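Long-range contacts in bumblebee peptidoglycan recognition protein SA (Bombus, PDB 5XZ4), which probably recognises bacterial peptidoglycan in the bee immune response, with a preference for Dap-type over Lys-type peptidoglycan: residues Tyr33-His37 / His94-Tyr98; His37-Glu43 / Ile105-Phe111; Ala54-Arg58 / Ile70-Leu75; Ala124-His129 / Asn165-Trp169. All blocks are in the same frame, centred on the assembly; numbering follows the deposited sequence.

How the contacts relate
Contacts 1 to 3 involve the central mixed sheet of the amidase-like fold directly; contact 4 packs against it. Contacts 1 and 3 are buried, contacts 2 and 4 only partly. Strand 31-38 serves contacts 1 and 2, which share His37: its ring is held by a loop in contact 1, its backbone by strand 102-107 in contact 2. Contact 3 packs helix 47-64 on the chain leading into strand 74-76, and contact 4 sets helix 118-134 against the C-terminal loop; their centres lie about 20 Å apart, on opposite sides of the chain's centre. The chemistry follows: aromatic and polar in contact 1, backbone pairing in contact 2, aliphatic in contact 3, ring stacking plus a carboxylate at the ring edge in contact 4.

Contact 1 of 4, residues Tyr33-His37 / His94-Tyr98; sequences YVIIH and HTIGY. With SO4 (sulfate ion), chain C.
Tyr98 turns the edge of its ring onto the face of Tyr33, a T-shaped pair with planes at 90° and ring centroids 5.3 Å apart. The approaching atom, Tyr98 CE2, sits over the centre of the Tyr33 ring. A water bridges the phenol oxygens, donating to Tyr33 OH and lying 2.7 Å from Tyr98 OH; Tyr33 OH is also bonded to the backbone O of Pro173. Further along the strand, Ile35 and Thr95 reach toward each other tip to tip, with Ile35 CG2 3.5 Å from Thr95 OG1. That hydroxyl, anti to its carbonyl carbon (chi1 -46°), is placed between two imidazoles. It meets the His37 ring at its edge and in plane, His37 NE2 and Thr95 OG1 being 2.8 Å apart in a nearly straight hydrogen bond (175°). His94 ND1, 2.7 Å from Thr95 OG1, makes a second bond; this double grip should hold the hydroxyl's rotation. Beyond this group, Gly97 N donates to O4 of a sulfate, probably from the crystallisation liquor. Loop 94-98 thus lies across one face of strand 31-38, which strands 102-107 and 141-145 flank in the sheet; the Val34 and Ile36 face looks to Ile128 of helix 118-134 and to Trp166.

Contact 2 of 4, residues His37-Glu43 / Ile105-Phe111; sequences HHTVTAE and IGFIGNF
His38 sets its CG between its own backbone N and carbonyl carbon (chi1 69°), which, with the ring's own turn, brings ND1 to Phe111 N; Thr39 OG1 takes the corresponding place and faces Gly109 N. These groups continue a parallel strand pair of the central sheet, in which His37 pairs with Gly106 and His38 with Phe107. Its bonds run from His37 N to Ile105 O, from Phe107 N to His37 O and from Thr39 N to Phe107 O, each 2.9 Å long. Where the strands end, side chains join in the pairing, though one more backbone bond follows, from Val40 N to Gly109 O at 2.9 Å. Phe111 N donates to His38 ND1 at 3.0 Å, only 5° out of the imidazole plane, so ND1 acts as an acceptor. With an alanine in place of His38, the Phe111 N-H would probably lose this acceptor and the space beside Asn110 filled by the imidazole would open. Gly109 N donates to Thr39 OG1 at 3.0 Å, and that oxygen is also bonded to Thr41 OG1. Gly109 itself has backbone angles that call for glycine, and a CB there would clash with both Glu43 CG and Phe111 CZ. At the outer end Glu43 crosses the Phe111 ring, their planes 56° apart. A water links Glu43 to Asn110, accepting from Asn110 N at 3.0 Å and donating to Glu43 OE1 at 2.8 Å.

Contact 3 of 4, residues Ala54-Arg58 / Ile70-Leu75; sequences AENIR and IGYSFL
Ile70 pushes its CD1 methyl into a hollow on helix 47-64 bounded by Ile57 CG2, the backbone O of Ala54 and the backbone N of Arg58. The fit is even: Ile70 CD1 lies 3.8 Å from both Ile57 CG2 and Ala54 O. With CG1 anti to the backbone nitrogen (chi1 -165°), the Ile70 side chain runs out toward the helix, crossing Ile57 obliquely. Behind it the backbones come close, Arg58 CA and Ile70 CA being 4.3 Å apart, and Arg58 CB touches Ile70 CB at 4.1 Å. One turn earlier, Leu75 CD1 is a second bump, set on the small surface of Ala54 at 3.7 Å from Ala54 CB; the same methyl meets Ile57 CD1 more loosely. Ile57 is therefore a wedge between the two, with its CG2 branch on Ile70 and its CD1 end toward Leu75. That CG2 also reaches the edge of the Tyr72 ring, near its plane, at CE2. Arg58 leads its charged end away from the interface and grips Glu55 side-on through NE and NH1, with Arg58 NH1 2.8 Å from Glu55 OE2 in a salt bridge. Trp16 of helix 13-16 touches Ala54, Arg58 and Ile70 from outside the two segments. Since the contacts between segments are made by carbon surfaces, apart from methyls laid on backbone atoms, the helix is fixed here by shape and burial, while the charges are paired within its own turn.

Contact 4 of 4, residues Ala124-His129 / Asn165-Trp169; sequences AHALIH and NWLEW
Trp166 lays its indole flat on His125, joining helix 118-134 to the loop after helix 157-163, where Trp166 to Trp169 form a type I beta turn. Its CG, anti to the carbonyl carbon, carries the indole over to the helix. From the base outward, CB is 3.8 Å from His125 CE1, and CG and CD1 also face that carbon. NE1 lies over the imidazole at 3.4 Å from His125 CG, while CE2 and CD2 face ND1. The imidazole and the five-membered ring form a face-to-face stack, centroids 3.6 Å apart and planes at 2°. In the six-membered ring CZ2 still lies on His125, 3.8 Å from His125 CB; beyond it CZ3 meets Ile128 CD1 at 3.8 Å, and CH2 meets Ala124 CB at 4.0 Å. A serine in place of Trp166 would probably leave the His125 face without its stack and open a gap beside Ala124 and Ile128. Trp166 and Ile128 also touch Val143 of strand 141-145. Glu168 OE1 lies in the imidazole plane, 2.9 Å from His125 CE1, with the carboxylate turned 88° from the ring, and OE2 forms a salt bridge with Lys132. His129 NE2, above the opposite face of His125, donates a weak hydrogen bond (127°) to Glu168 OE2 at 2.9 Å.

Contact 1 of 4, residues Tyr33-His37 / His94-Tyr98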
loop_
_atom_site.group_PDB
_atom_site.type_symbol
_atom_site.label_atom_id
_atom_site.label_comp_id
_atom_site.label_asym_id
_atom_site.label_seq_id
_atom_site.Cartn_x
_atom_site.Cartn_y
_atom_site.Cartn_z
ATOM N N TYR A 33 2.998 8.633 8.831
ATOM C CA TYR A 33 2.105 7.449 8.893
ATOM C C TYR A 33 2.293 6.509 7.713
ATOM O O TYR A 33 2.570 6.949 6.596
ATOM C CB TYR A 33 0.620 7.853 8.934
ATOM C CG TYR A 33 0.210 8.583 10.188
ATOM C CD1 TYR A 33 -0.196 7.873 11.328
ATOM C CD2 TYR A 33 0.205 9.982 10.226
ATOM C CE1 TYR A 33 -0.549 8.556 12.510
ATOM C CE2 TYR A 33 -0.174 10.675 11.378
ATOM C CZ TYR A 33 -0.546 9.957 12.509
ATOM O OH TYR A 33 -0.892 10.658 13.653
ATOM N N VAL A 34 2.094 5.221 7.984
ATOM C CA VAL A 34 1.862 4.221 6.935
ATOM C C VAL A 34 0.476 3.644 7.220
ATOM O O VAL A 34 0.210 3.212 8.357
ATOM C CB VAL A 34 2.940 3.123 6.960
ATOM C CG1 VAL A 34 2.595 1.967 6.023
ATOM C CG2 VAL A 34 4.298 3.682 6.580
ATOM N N ILE A 35 -0.378 3.578 6.171
ATOM C CA ILE A 35 -1.707 2.987 6.328
ATOM C C ILE A 35 -1.713 1.643 5.599
ATOM O O ILE A 35 -1.367 1.565 4.400
ATOM C CB ILE A 35 -2.847 3.850 5.738
ATOM C CG1 ILE A 35 -2.707 5.332 6.038
ATOM C CG2 ILE A 35 -4.197 3.300 6.167
ATOM C CD1 ILE A 35 -2.785 5.715 7.495
ATOM N N ILE A 36 -2.100 0.587 6.296
ATOM C CA ILE A 36 -2.211 -0.757 5.722
ATOM C C ILE A 36 -3.637 -1.038 5.241
ATOM O O ILE A 36 -4.623 -0.822 5.989
ATOM C CB ILE A 36 -1.744 -1.855 6.717
ATOM C CG1 ILE A 36 -0.317 -1.566 7.247
ATOM C CG2 ILE A 36 -1.850 -3.251 6.088
ATOM C CD1 ILE A 36 0.780 -1.536 6.184
ATOM N N HIS A 37 -3.728 -1.442 3.972
ATOM C CA HIS A 37 -5.016 -1.753 3.322
ATOM C C HIS A 37 -4.995 -3.159 2.747
ATOM O O HIS A 37 -3.913 -3.711 2.521
ATOM C CB HIS A 37 -5.259 -0.801 2.135
ATOM C CG HIS A 37 -5.782 0.546 2.516
ATOM N ND1 HIS A 37 -7.132 0.803 2.625
ATOM C CD2 HIS A 37 -5.156 1.717 2.783
ATOM C CE1 HIS A 37 -7.312 2.074 2.946
ATOM N NE2 HIS A 37 -6.130 2.649 3.063
ATOM N N HIS A 94 -6.250 6.767 -1.031
ATOM C CA HIS A 94 -6.454 5.512 -0.328
ATOM C C HIS A 94 -7.125 5.664 1.062
ATOM O O HIS A 94 -7.807 4.731 1.494
ATOM C CB HIS A 94 -5.128 4.724 -0.194
ATOM C CG HIS A 94 -3.969 5.532 0.314
ATOM N ND1 HIS A 94 -3.783 5.816 1.657
ATOM C CD2 HIS A 94 -2.934 6.109 -0.350
ATOM C CE1 HIS A 94 -2.691 6.551 1.782
ATOM N NE2 HIS A 94 -2.150 6.751 0.591
ATOM N N THR A 95 -6.878 6.779 1.769
ATOM C CA THR A 95 -7.301 6.908 3.175
ATOM C C THR A 95 -7.745 8.352 3.421
ATOM O O THR A 95 -6.901 9.242 3.666
ATOM C CB THR A 95 -6.150 6.544 4.131
ATOM O OG1 THR A 95 -5.517 5.338 3.714
ATOM C CG2 THR A 95 -6.673 6.383 5.568
ATOM N N ILE A 96 -9.059 8.582 3.362
ATOM C CA ILE A 96 -9.611 9.932 3.565
ATOM C C ILE A 96 -9.147 10.459 4.935
ATOM O O ILE A 96 -9.166 9.728 5.929
ATOM C CB ILE A 96 -11.164 9.981 3.397
ATOM C CG1 ILE A 96 -11.522 9.712 1.921
ATOM C CG2 ILE A 96 -11.746 11.321 3.874
ATOM C CD1 ILE A 96 -13.009 9.604 1.591
ATOM N N GLY A 97 -8.648 11.692 4.938
ATOM C CA GLY A 97 -8.105 12.307 6.145
ATOM C C GLY A 97 -6.614 12.110 6.355
ATOM O O GLY A 97 -6.030 12.790 7.188
ATOM N N TYR A 98 -6.008 11.169 5.617
ATOM C CA TYR A 98 -4.590 10.801 5.763
ATOM C C TYR A 98 -3.824 10.810 4.449
ATOM O O TYR A 98 -2.620 10.523 4.450
ATOM C CB TYR A 98 -4.439 9.425 6.426
ATOM C CG TYR A 98 -4.766 9.502 7.903
ATOM C CD1 TYR A 98 -6.105 9.582 8.346
ATOM C CD2 TYR A 98 -3.738 9.549 8.863
ATOM C CE1 TYR A 98 -6.410 9.713 9.709
ATOM C CE2 TYR A 98 -4.040 9.675 10.235
ATOM C CZ TYR A 98 -5.369 9.745 10.642
ATOM O OH TYR A 98 -5.687 9.866 11.996
HETATM S S SO4 C . -7.613 13.834 2.261
HETATM O O1 SO4 C . -7.508 13.385 0.849
HETATM O O2 SO4 C . -6.681 13.117 3.151
HETATM O O3 SO4 C . -7.359 15.291 2.374
HETATM O O4 SO4 C . -9.005 13.574 2.713
HETATM O O HOH W 1 -3.958 11.501 13.229
#

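Contact 2 of 4, residues His37-Glu43 / Ile105-Phe111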
loop_
_atom_site.group_PDB
_atom_site.type_symbol
_atom_site.label_atom_id
_atom_site.label_comp_id
_atom_site.label_asym_id
_atom_site.label_seq_id
_atom_site.Cartn_x
_atom_site.Cartn_y
_atom_site.Cartn_z
ATOM N N HIS A 37 -3.728 -1.442 3.972
ATOM C CA HIS A 37 -5.016 -1.753 3.322
ATOM C C HIS A 37 -4.995 -3.159 2.747
ATOM O O HIS A 37 -3.913 -3.711 2.521
ATOM C CB HIS A 37 -5.259 -0.801 2.135
ATOM C CG HIS A 37 -5.782 0.546 2.516
ATOM N ND1 HIS A 37 -7.132 0.803 2.625
ATOM C CD2 HIS A 37 -5.156 1.717 2.783
ATOM C CE1 HIS A 37 -7.312 2.074 2.946
ATOM N NE2 HIS A 37 -6.130 2.649 3.063
ATOM N N HIS A 38 -6.178 -3.710 2.459
ATOM C CA HIS A 38 -6.282 -4.796 1.478
ATOM C C HIS A 38 -7.031 -4.308 0.260
ATOM O O HIS A 38 -7.814 -3.363 0.357
ATOM C CB HIS A 38 -6.858 -6.090 2.083
ATOM C CG HIS A 38 -8.321 -6.045 2.468
ATOM N ND1 HIS A 38 -8.996 -7.180 2.869
ATOM C CD2 HIS A 38 -9.228 -5.036 2.519
ATOM C CE1 HIS A 38 -10.254 -6.871 3.155
ATOM N NE2 HIS A 38 -10.414 -5.571 2.967
ATOM N N THR A 39 -6.793 -4.929 -0.899
ATOM C CA THR A 39 -7.460 -4.466 -2.137
ATOM C C THR A 39 -8.863 -5.005 -2.339
ATOM O O THR A 39 -9.614 -4.426 -3.151
ATOM C CB THR A 39 -6.636 -4.818 -3.375
ATOM O OG1 THR A 39 -6.533 -6.245 -3.448
ATOM C CG2 THR A 39 -5.220 -4.153 -3.323
ATOM N N VAL A 40 -9.173 -6.115 -1.652
ATOM C CA VAL A 40 -10.428 -6.901 -1.811
ATOM C C VAL A 40 -10.460 -7.652 -3.147
ATOM O O VAL A 40 -11.439 -8.342 -3.453
ATOM C CB VAL A 40 -11.729 -6.058 -1.600
ATOM C CG1 VAL A 40 -12.989 -6.910 -1.470
ATOM C CG2 VAL A 40 -11.619 -5.233 -0.341
ATOM N N THR A 41 -9.406 -7.569 -3.940
ATOM C CA THR A 41 -9.305 -8.362 -5.165
ATOM C C THR A 41 -8.926 -9.801 -4.818
ATOM O O THR A 41 -8.633 -10.144 -3.669
ATOM C CB THR A 41 -8.273 -7.780 -6.150
ATOM O OG1 THR A 41 -6.949 -7.853 -5.584
ATOM C CG2 THR A 41 -8.579 -6.345 -6.494
ATOM N N ALA A 42 -8.976 -10.677 -5.817
ATOM C CA ALA A 42 -8.323 -11.974 -5.703
ATOM C C ALA A 42 -6.823 -11.808 -5.408
ATOM O O ALA A 42 -6.213 -10.787 -5.750
ATOM C CB ALA A 42 -8.517 -12.755 -6.993
ATOM N N GLU A 43 -6.249 -12.818 -4.759
ATOM C CA GLU A 43 -4.786 -12.895 -4.594
ATOM C C GLU A 43 -4.057 -13.192 -5.919
ATOM O O GLU A 43 -4.665 -13.641 -6.909
ATOM C CB GLU A 43 -4.437 -13.951 -3.541
ATOM C CG GLU A 43 -4.962 -13.577 -2.156
ATOM C CD GLU A 43 -4.626 -14.591 -1.092
ATOM O OE1 GLU A 43 -5.545 -15.032 -0.381
ATOM O OE2 GLU A 43 -3.426 -14.948 -0.960
ATOM N N ILE A 105 -0.352 1.284 1.733
ATOM C CA ILE A 105 0.190 0.017 1.182
ATOM C C ILE A 105 -0.978 -0.936 1.048
ATOM O O ILE A 105 -1.621 -1.300 2.032
ATOM C CB ILE A 105 1.242 -0.623 2.116
ATOM C CG1 ILE A 105 2.458 0.299 2.295
ATOM C CG2 ILE A 105 1.700 -1.969 1.548
ATOM C CD1 ILE A 105 3.495 -0.212 3.303
ATOM N N GLY A 106 -1.290 -1.302 -0.206
ATOM C CA GLY A 106 -2.403 -2.246 -0.478
ATOM C C GLY A 106 -1.907 -3.673 -0.664
ATOM O O GLY A 106 -1.237 -3.965 -1.667
ATOM N N PHE A 107 -2.248 -4.567 0.273
ATOM C CA PHE A 107 -1.990 -6.013 0.120
ATOM C C PHE A 107 -3.000 -6.536 -0.906
ATOM O O PHE A 107 -4.229 -6.347 -0.716
ATOM C CB PHE A 107 -2.146 -6.753 1.461
ATOM C CG PHE A 107 -0.963 -6.627 2.409
ATOM C CD1 PHE A 107 -0.561 -5.379 2.911
ATOM C CD2 PHE A 107 -0.304 -7.788 2.814
ATOM C CE1 PHE A 107 0.514 -5.309 3.811
ATOM C CE2 PHE A 107 0.767 -7.715 3.713
ATOM C CZ PHE A 107 1.147 -6.479 4.197
ATOM N N ILE A 108 -2.507 -7.190 -1.957
ATOM C CA ILE A 108 -3.413 -7.688 -3.008
ATOM C C ILE A 108 -4.114 -8.948 -2.505
ATOM O O ILE A 108 -3.473 -9.980 -2.262
ATOM C CB ILE A 108 -2.665 -7.933 -4.338
ATOM C CG1 ILE A 108 -2.067 -6.621 -4.858
ATOM C CG2 ILE A 108 -3.615 -8.533 -5.393
ATOM C CD1 ILE A 108 -1.076 -6.797 -6.010
ATOM N N GLY A 109 -5.436 -8.832 -2.298
ATOM C CA GLY A 109 -6.233 -9.930 -1.769
ATOM C C GLY A 109 -7.331 -9.423 -0.835
ATOM O O GLY A 109 -7.470 -8.203 -0.617
ATOM N N ASN A 110 -8.107 -10.367 -0.307
ATOM C CA ASN A 110 -9.142 -10.116 0.692
ATOM C C ASN A 110 -8.710 -10.858 1.959
ATOM O O ASN A 110 -8.723 -12.085 2.020
ATOM C CB ASN A 110 -10.512 -10.613 0.188
ATOM C CG ASN A 110 -11.656 -10.184 1.087
ATOM O OD1 ASN A 110 -11.481 -9.998 2.277
ATOM N ND2 ASN A 110 -12.848 -10.036 0.513
ATOM N N PHE A 111 -8.310 -10.091 2.967
ATOM C CA PHE A 111 -7.777 -10.655 4.212
ATOM C C PHE A 111 -8.710 -10.523 5.421
ATOM O O PHE A 111 -8.255 -10.475 6.563
ATOM C CB PHE A 111 -6.326 -10.151 4.439
ATOM C CG PHE A 111 -5.437 -10.473 3.270
ATOM C CD1 PHE A 111 -5.089 -11.798 3.006
ATOM C CD2 PHE A 111 -5.042 -9.479 2.372
ATOM C CE1 PHE A 111 -4.332 -12.134 1.883
ATOM C CE2 PHE A 111 -4.280 -9.814 1.237
ATOM C CZ PHE A 111 -3.927 -11.141 1.000
HETATM O O HOH W 2 -13.156 -10.266 -2.414
HETATM O O HOH W 3 -9.168 -12.633 -2.347
HETATM O O HOH W 4 -7.734 -13.354 -0.171
#

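Contact 3 of 4, residues Ala54-Arg58 / Ile70-Leu75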
loop_
_atom_site.group_PDB
_atom_site.type_symbol
_atom_site.label_atom_id
_atom_site.label_comp_id
_atom_site.label_asym_id
_atom_site.label_seq_id
_atom_site.Cartn_x
_atom_site.Cartn_y
_atom_site.Cartn_z
ATOM N N ALA A 54 -2.436 -5.275 -10.603
ATOM C CA ALA A 54 -2.105 -3.854 -10.476
ATOM C C ALA A 54 -2.705 -3.015 -11.610
ATOM O O ALA A 54 -3.350 -2.001 -11.383
ATOM C CB ALA A 54 -0.587 -3.694 -10.399
ATOM N N GLU A 55 -2.525 -3.508 -12.837
ATOM C CA GLU A 55 -3.057 -2.818 -14.016
ATOM C C GLU A 55 -4.602 -2.688 -13.965
ATOM O O GLU A 55 -5.135 -1.630 -14.305
ATOM C CB GLU A 55 -2.583 -3.545 -15.299
ATOM C CG GLU A 55 -3.360 -3.235 -16.593
ATOM C CD GLU A 55 -3.414 -1.767 -16.999
ATOM O OE1 GLU A 55 -2.529 -0.969 -16.577
ATOM O OE2 GLU A 55 -4.386 -1.409 -17.746
ATOM N N ASN A 56 -5.288 -3.752 -13.552
ATOM C CA ASN A 56 -6.749 -3.683 -13.451
ATOM C C ASN A 56 -7.315 -2.841 -12.305
ATOM O O ASN A 56 -8.348 -2.189 -12.485
ATOM C CB ASN A 56 -7.305 -5.073 -13.540
ATOM C CG ASN A 56 -7.304 -5.551 -14.991
ATOM O OD1 ASN A 56 -8.225 -5.228 -15.751
ATOM N ND2 ASN A 56 -6.198 -6.157 -15.415
ATOM N N ILE A 57 -6.588 -2.762 -11.186
ATOM C CA ILE A 57 -6.981 -1.810 -10.149
ATOM C C ILE A 57 -6.764 -0.370 -10.641
ATOM O O ILE A 57 -7.652 0.488 -10.487
ATOM C CB ILE A 57 -6.199 -2.065 -8.840
ATOM C CG1 ILE A 57 -6.532 -3.465 -8.297
ATOM C CG2 ILE A 57 -6.549 -0.987 -7.811
ATOM C CD1 ILE A 57 -5.558 -4.008 -7.247
ATOM N N ARG A 58 -5.597 -0.124 -11.267
ATOM C CA ARG A 58 -5.336 1.190 -11.857
ATOM C C ARG A 58 -6.448 1.588 -12.865
ATOM O O ARG A 58 -6.958 2.715 -12.849
ATOM C CB ARG A 58 -3.971 1.224 -12.580
ATOM C CG ARG A 58 -3.630 2.574 -13.192
ATOM C CD ARG A 58 -2.866 2.421 -14.504
ATOM N NE ARG A 58 -3.574 1.634 -15.530
ATOM C CZ ARG A 58 -4.611 2.064 -16.252
ATOM N NH1 ARG A 58 -5.138 1.234 -17.177
ATOM N NH2 ARG A 58 -5.114 3.290 -16.104
ATOM N N ILE A 70 -3.856 5.016 -9.823
ATOM C CA ILE A 70 -4.180 4.034 -8.792
ATOM C C ILE A 70 -4.097 4.728 -7.425
ATOM O O ILE A 70 -3.184 5.546 -7.198
ATOM C CB ILE A 70 -3.227 2.806 -8.900
ATOM C CG1 ILE A 70 -3.751 1.612 -8.106
ATOM C CG2 ILE A 70 -1.769 3.152 -8.560
ATOM C CD1 ILE A 70 -3.039 0.278 -8.335
ATOM N N GLY A 71 -5.034 4.433 -6.533
ATOM C CA GLY A 71 -5.134 5.219 -5.287
ATOM C C GLY A 71 -4.012 4.915 -4.302
ATOM O O GLY A 71 -3.674 5.780 -3.473
ATOM N N TYR A 72 -3.466 3.699 -4.370
ATOM C CA TYR A 72 -2.447 3.231 -3.386
ATOM C C TYR A 72 -1.051 3.778 -3.709
ATOM O O TYR A 72 -0.711 3.994 -4.871
ATOM C CB TYR A 72 -2.373 1.694 -3.345
ATOM C CG TYR A 72 -3.708 1.056 -2.988
ATOM C CD1 TYR A 72 -4.186 1.101 -1.675
ATOM C CD2 TYR A 72 -4.542 0.440 -3.970
ATOM C CE1 TYR A 72 -5.425 0.567 -1.336
ATOM C CE2 TYR A 72 -5.800 -0.098 -3.623
ATOM C CZ TYR A 72 -6.219 -0.057 -2.307
ATOM O OH TYR A 72 -7.438 -0.554 -1.897
ATOM N N SER A 73 -0.234 3.999 -2.657
ATOM C CA SER A 73 1.197 4.334 -2.819
ATOM C C SER A 73 1.997 3.151 -3.372
ATOM O O SER A 73 2.835 3.319 -4.269
ATOM C CB SER A 73 1.763 4.764 -1.458
ATOM O OG SER A 73 0.968 5.783 -0.877
ATOM N N PHE A 74 1.759 1.979 -2.778
ATOM C CA PHE A 74 2.389 0.720 -3.186
ATOM C C PHE A 74 1.391 -0.419 -3.026
ATOM O O PHE A 74 0.472 -0.333 -2.197
ATOM C CB PHE A 74 3.605 0.398 -2.263
ATOM C CG PHE A 74 4.720 1.413 -2.329
ATOM C CD1 PHE A 74 5.719 1.313 -3.285
ATOM C CD2 PHE A 74 4.784 2.473 -1.424
ATOM C CE1 PHE A 74 6.736 2.260 -3.357
ATOM C CE2 PHE A 74 5.823 3.412 -1.489
ATOM C CZ PHE A 74 6.789 3.309 -2.453
ATOM N N LEU A 75 1.618 -1.483 -3.807
ATOM C CA LEU A 75 0.894 -2.763 -3.619
ATOM C C LEU A 75 1.866 -3.837 -3.210
ATOM O O LEU A 75 3.073 -3.786 -3.599
ATOM C CB LEU A 75 0.149 -3.229 -4.884
ATOM C CG LEU A 75 -0.828 -2.247 -5.531
ATOM C CD1 LEU A 75 -1.315 -2.837 -6.863
ATOM C CD2 LEU A 75 -1.994 -1.962 -4.633
#

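Contact 4 of 4, residues Ala124-His129 / Asn165-Trp169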
loop_
_atom_site.group_PDB
_atom_site.type_symbol
_atom_site.label_atom_id
_atom_site.label_comp_id
_atom_site.label_asym_id
_atom_site.label_seq_id
_atom_site.Cartn_x
_atom_site.Cartn_y
_atom_site.Cartn_z
ATOM N N ALA A 124 6.261 -6.149 2.888
ATOM C CA ALA A 124 5.757 -4.884 3.431
ATOM C C ALA A 124 6.619 -4.357 4.594
ATOM O O ALA A 124 6.917 -3.153 4.653
ATOM C CB ALA A 124 4.324 -5.055 3.891
ATOM N N HIS A 125 7.011 -5.251 5.491
ATOM C CA HIS A 125 7.809 -4.782 6.643
ATOM C C HIS A 125 9.197 -4.323 6.178
ATOM O O HIS A 125 9.708 -3.318 6.689
ATOM C CB HIS A 125 7.897 -5.868 7.705
ATOM C CG HIS A 125 8.210 -5.367 9.081
ATOM N ND1 HIS A 125 7.754 -4.174 9.610
ATOM C CD2 HIS A 125 8.912 -5.980 10.066
ATOM C CE1 HIS A 125 8.179 -4.082 10.871
ATOM N NE2 HIS A 125 8.874 -5.164 11.160
ATOM N N ALA A 126 9.761 -5.010 5.175
ATOM C CA ALA A 126 11.071 -4.622 4.604
ATOM C C ALA A 126 10.954 -3.267 3.899
ATOM O O ALA A 126 11.856 -2.415 3.990
ATOM C CB ALA A 126 11.612 -5.698 3.665
ATOM N N LEU A 127 9.818 -3.029 3.230
ATOM C CA LEU A 127 9.559 -1.728 2.627
ATOM C C LEU A 127 9.502 -0.599 3.676
ATOM O O LEU A 127 10.078 0.479 3.484
ATOM C CB LEU A 127 8.231 -1.765 1.818
ATOM C CG LEU A 127 7.852 -0.494 1.030
ATOM C CD1 LEU A 127 8.856 -0.217 -0.086
ATOM C CD2 LEU A 127 6.402 -0.542 0.515
ATOM N N ILE A 128 8.820 -0.851 4.805
ATOM C CA ILE A 128 8.742 0.125 5.887
ATOM C C ILE A 128 10.154 0.352 6.455
ATOM O O ILE A 128 10.563 1.499 6.642
ATOM C CB ILE A 128 7.725 -0.322 6.964
ATOM C CG1 ILE A 128 6.299 -0.276 6.390
ATOM C CG2 ILE A 128 7.820 0.568 8.196
ATOM C CD1 ILE A 128 5.317 -1.084 7.185
ATOM N N HIS A 129 10.912 -0.723 6.703
ATOM C CA HIS A 129 12.285 -0.572 7.209
ATOM C C HIS A 129 13.180 0.195 6.255
ATOM O O HIS A 129 13.957 1.029 6.713
ATOM C CB HIS A 129 12.857 -1.928 7.563
ATOM C CG HIS A 129 12.368 -2.422 8.884
ATOM N ND1 HIS A 129 13.088 -3.303 9.663
ATOM C CD2 HIS A 129 11.251 -2.112 9.597
ATOM C CE1 HIS A 129 12.410 -3.564 10.767
ATOM N NE2 HIS A 129 11.316 -2.826 10.771
ATOM N N ASN A 165 1.997 -7.407 15.149
ATOM C CA ASN A 165 3.283 -8.028 15.469
ATOM C C ASN A 165 4.490 -7.109 15.160
ATOM O O ASN A 165 5.626 -7.427 15.508
ATOM C CB ASN A 165 3.430 -9.367 14.719
ATOM C CG ASN A 165 2.403 -10.409 15.145
ATOM O OD1 ASN A 165 2.069 -10.523 16.314
ATOM N ND2 ASN A 165 1.917 -11.181 14.190
ATOM N N TRP A 166 4.247 -5.989 14.484
ATOM C CA TRP A 166 5.273 -4.991 14.171
ATOM C C TRP A 166 5.332 -3.950 15.283
ATOM O O TRP A 166 4.299 -3.446 15.707
ATOM C CB TRP A 166 4.913 -4.287 12.860
ATOM C CG TRP A 166 4.915 -5.149 11.627
ATOM C CD1 TRP A 166 5.557 -6.352 11.454
ATOM C CD2 TRP A 166 4.299 -4.834 10.381
ATOM N NE1 TRP A 166 5.347 -6.816 10.159
ATOM C CE2 TRP A 166 4.599 -5.893 9.478
ATOM C CE3 TRP A 166 3.550 -3.740 9.925
ATOM C CZ2 TRP A 166 4.136 -5.895 8.168
ATOM C CZ3 TRP A 166 3.083 -3.749 8.640
ATOM C CH2 TRP A 166 3.391 -4.808 7.764
ATOM N N LEU A 167 6.539 -3.599 15.749
ATOM C CA LEU A 167 6.681 -2.584 16.799
ATOM C C LEU A 167 6.171 -1.225 16.359
ATOM O O LEU A 167 5.767 -0.414 17.186
ATOM C CB LEU A 167 8.147 -2.428 17.265
ATOM C CG LEU A 167 8.793 -3.576 18.040
ATOM C CD1 LEU A 167 10.216 -3.199 18.450
ATOM C CD2 LEU A 167 7.963 -3.949 19.260
ATOM N N GLU A 168 6.197 -0.977 15.048
ATOM C CA GLU A 168 5.739 0.301 14.494
ATOM C C GLU A 168 4.224 0.465 14.550
ATOM O O GLU A 168 3.726 1.583 14.409
ATOM C CB GLU A 168 6.232 0.499 13.050
ATOM C CG GLU A 168 7.753 0.450 12.895
ATOM C CD GLU A 168 8.299 -0.936 12.601
ATOM O OE1 GLU A 168 7.624 -1.954 12.799
ATOM O OE2 GLU A 168 9.469 -1.032 12.174
ATOM N N TRP A 169 3.498 -0.643 14.706
ATOM C CA TRP A 169 2.017 -0.564 14.794
ATOM C C TRP A 169 1.596 0.171 16.068
ATOM O O TRP A 169 2.154 -0.089 17.132
ATOM C CB TRP A 169 1.379 -1.960 14.740
ATOM C CG TRP A 169 -0.128 -1.869 14.867
ATOM C CD1 TRP A 169 -1.012 -1.454 13.897
ATOM C CD2 TRP A 169 -0.898 -2.079 16.060
ATOM N NE1 TRP A 169 -2.291 -1.434 14.420
ATOM C CE2 TRP A 169 -2.251 -1.817 15.736
ATOM C CE3 TRP A 169 -0.579 -2.509 17.359
ATOM C CZ2 TRP A 169 -3.294 -1.947 16.669
ATOM C CZ3 TRP A 169 -1.623 -2.633 18.301
ATOM C CH2 TRP A 169 -2.965 -2.366 17.942
HETATM O O HOH W 5 8.874 -4.138 14.278
#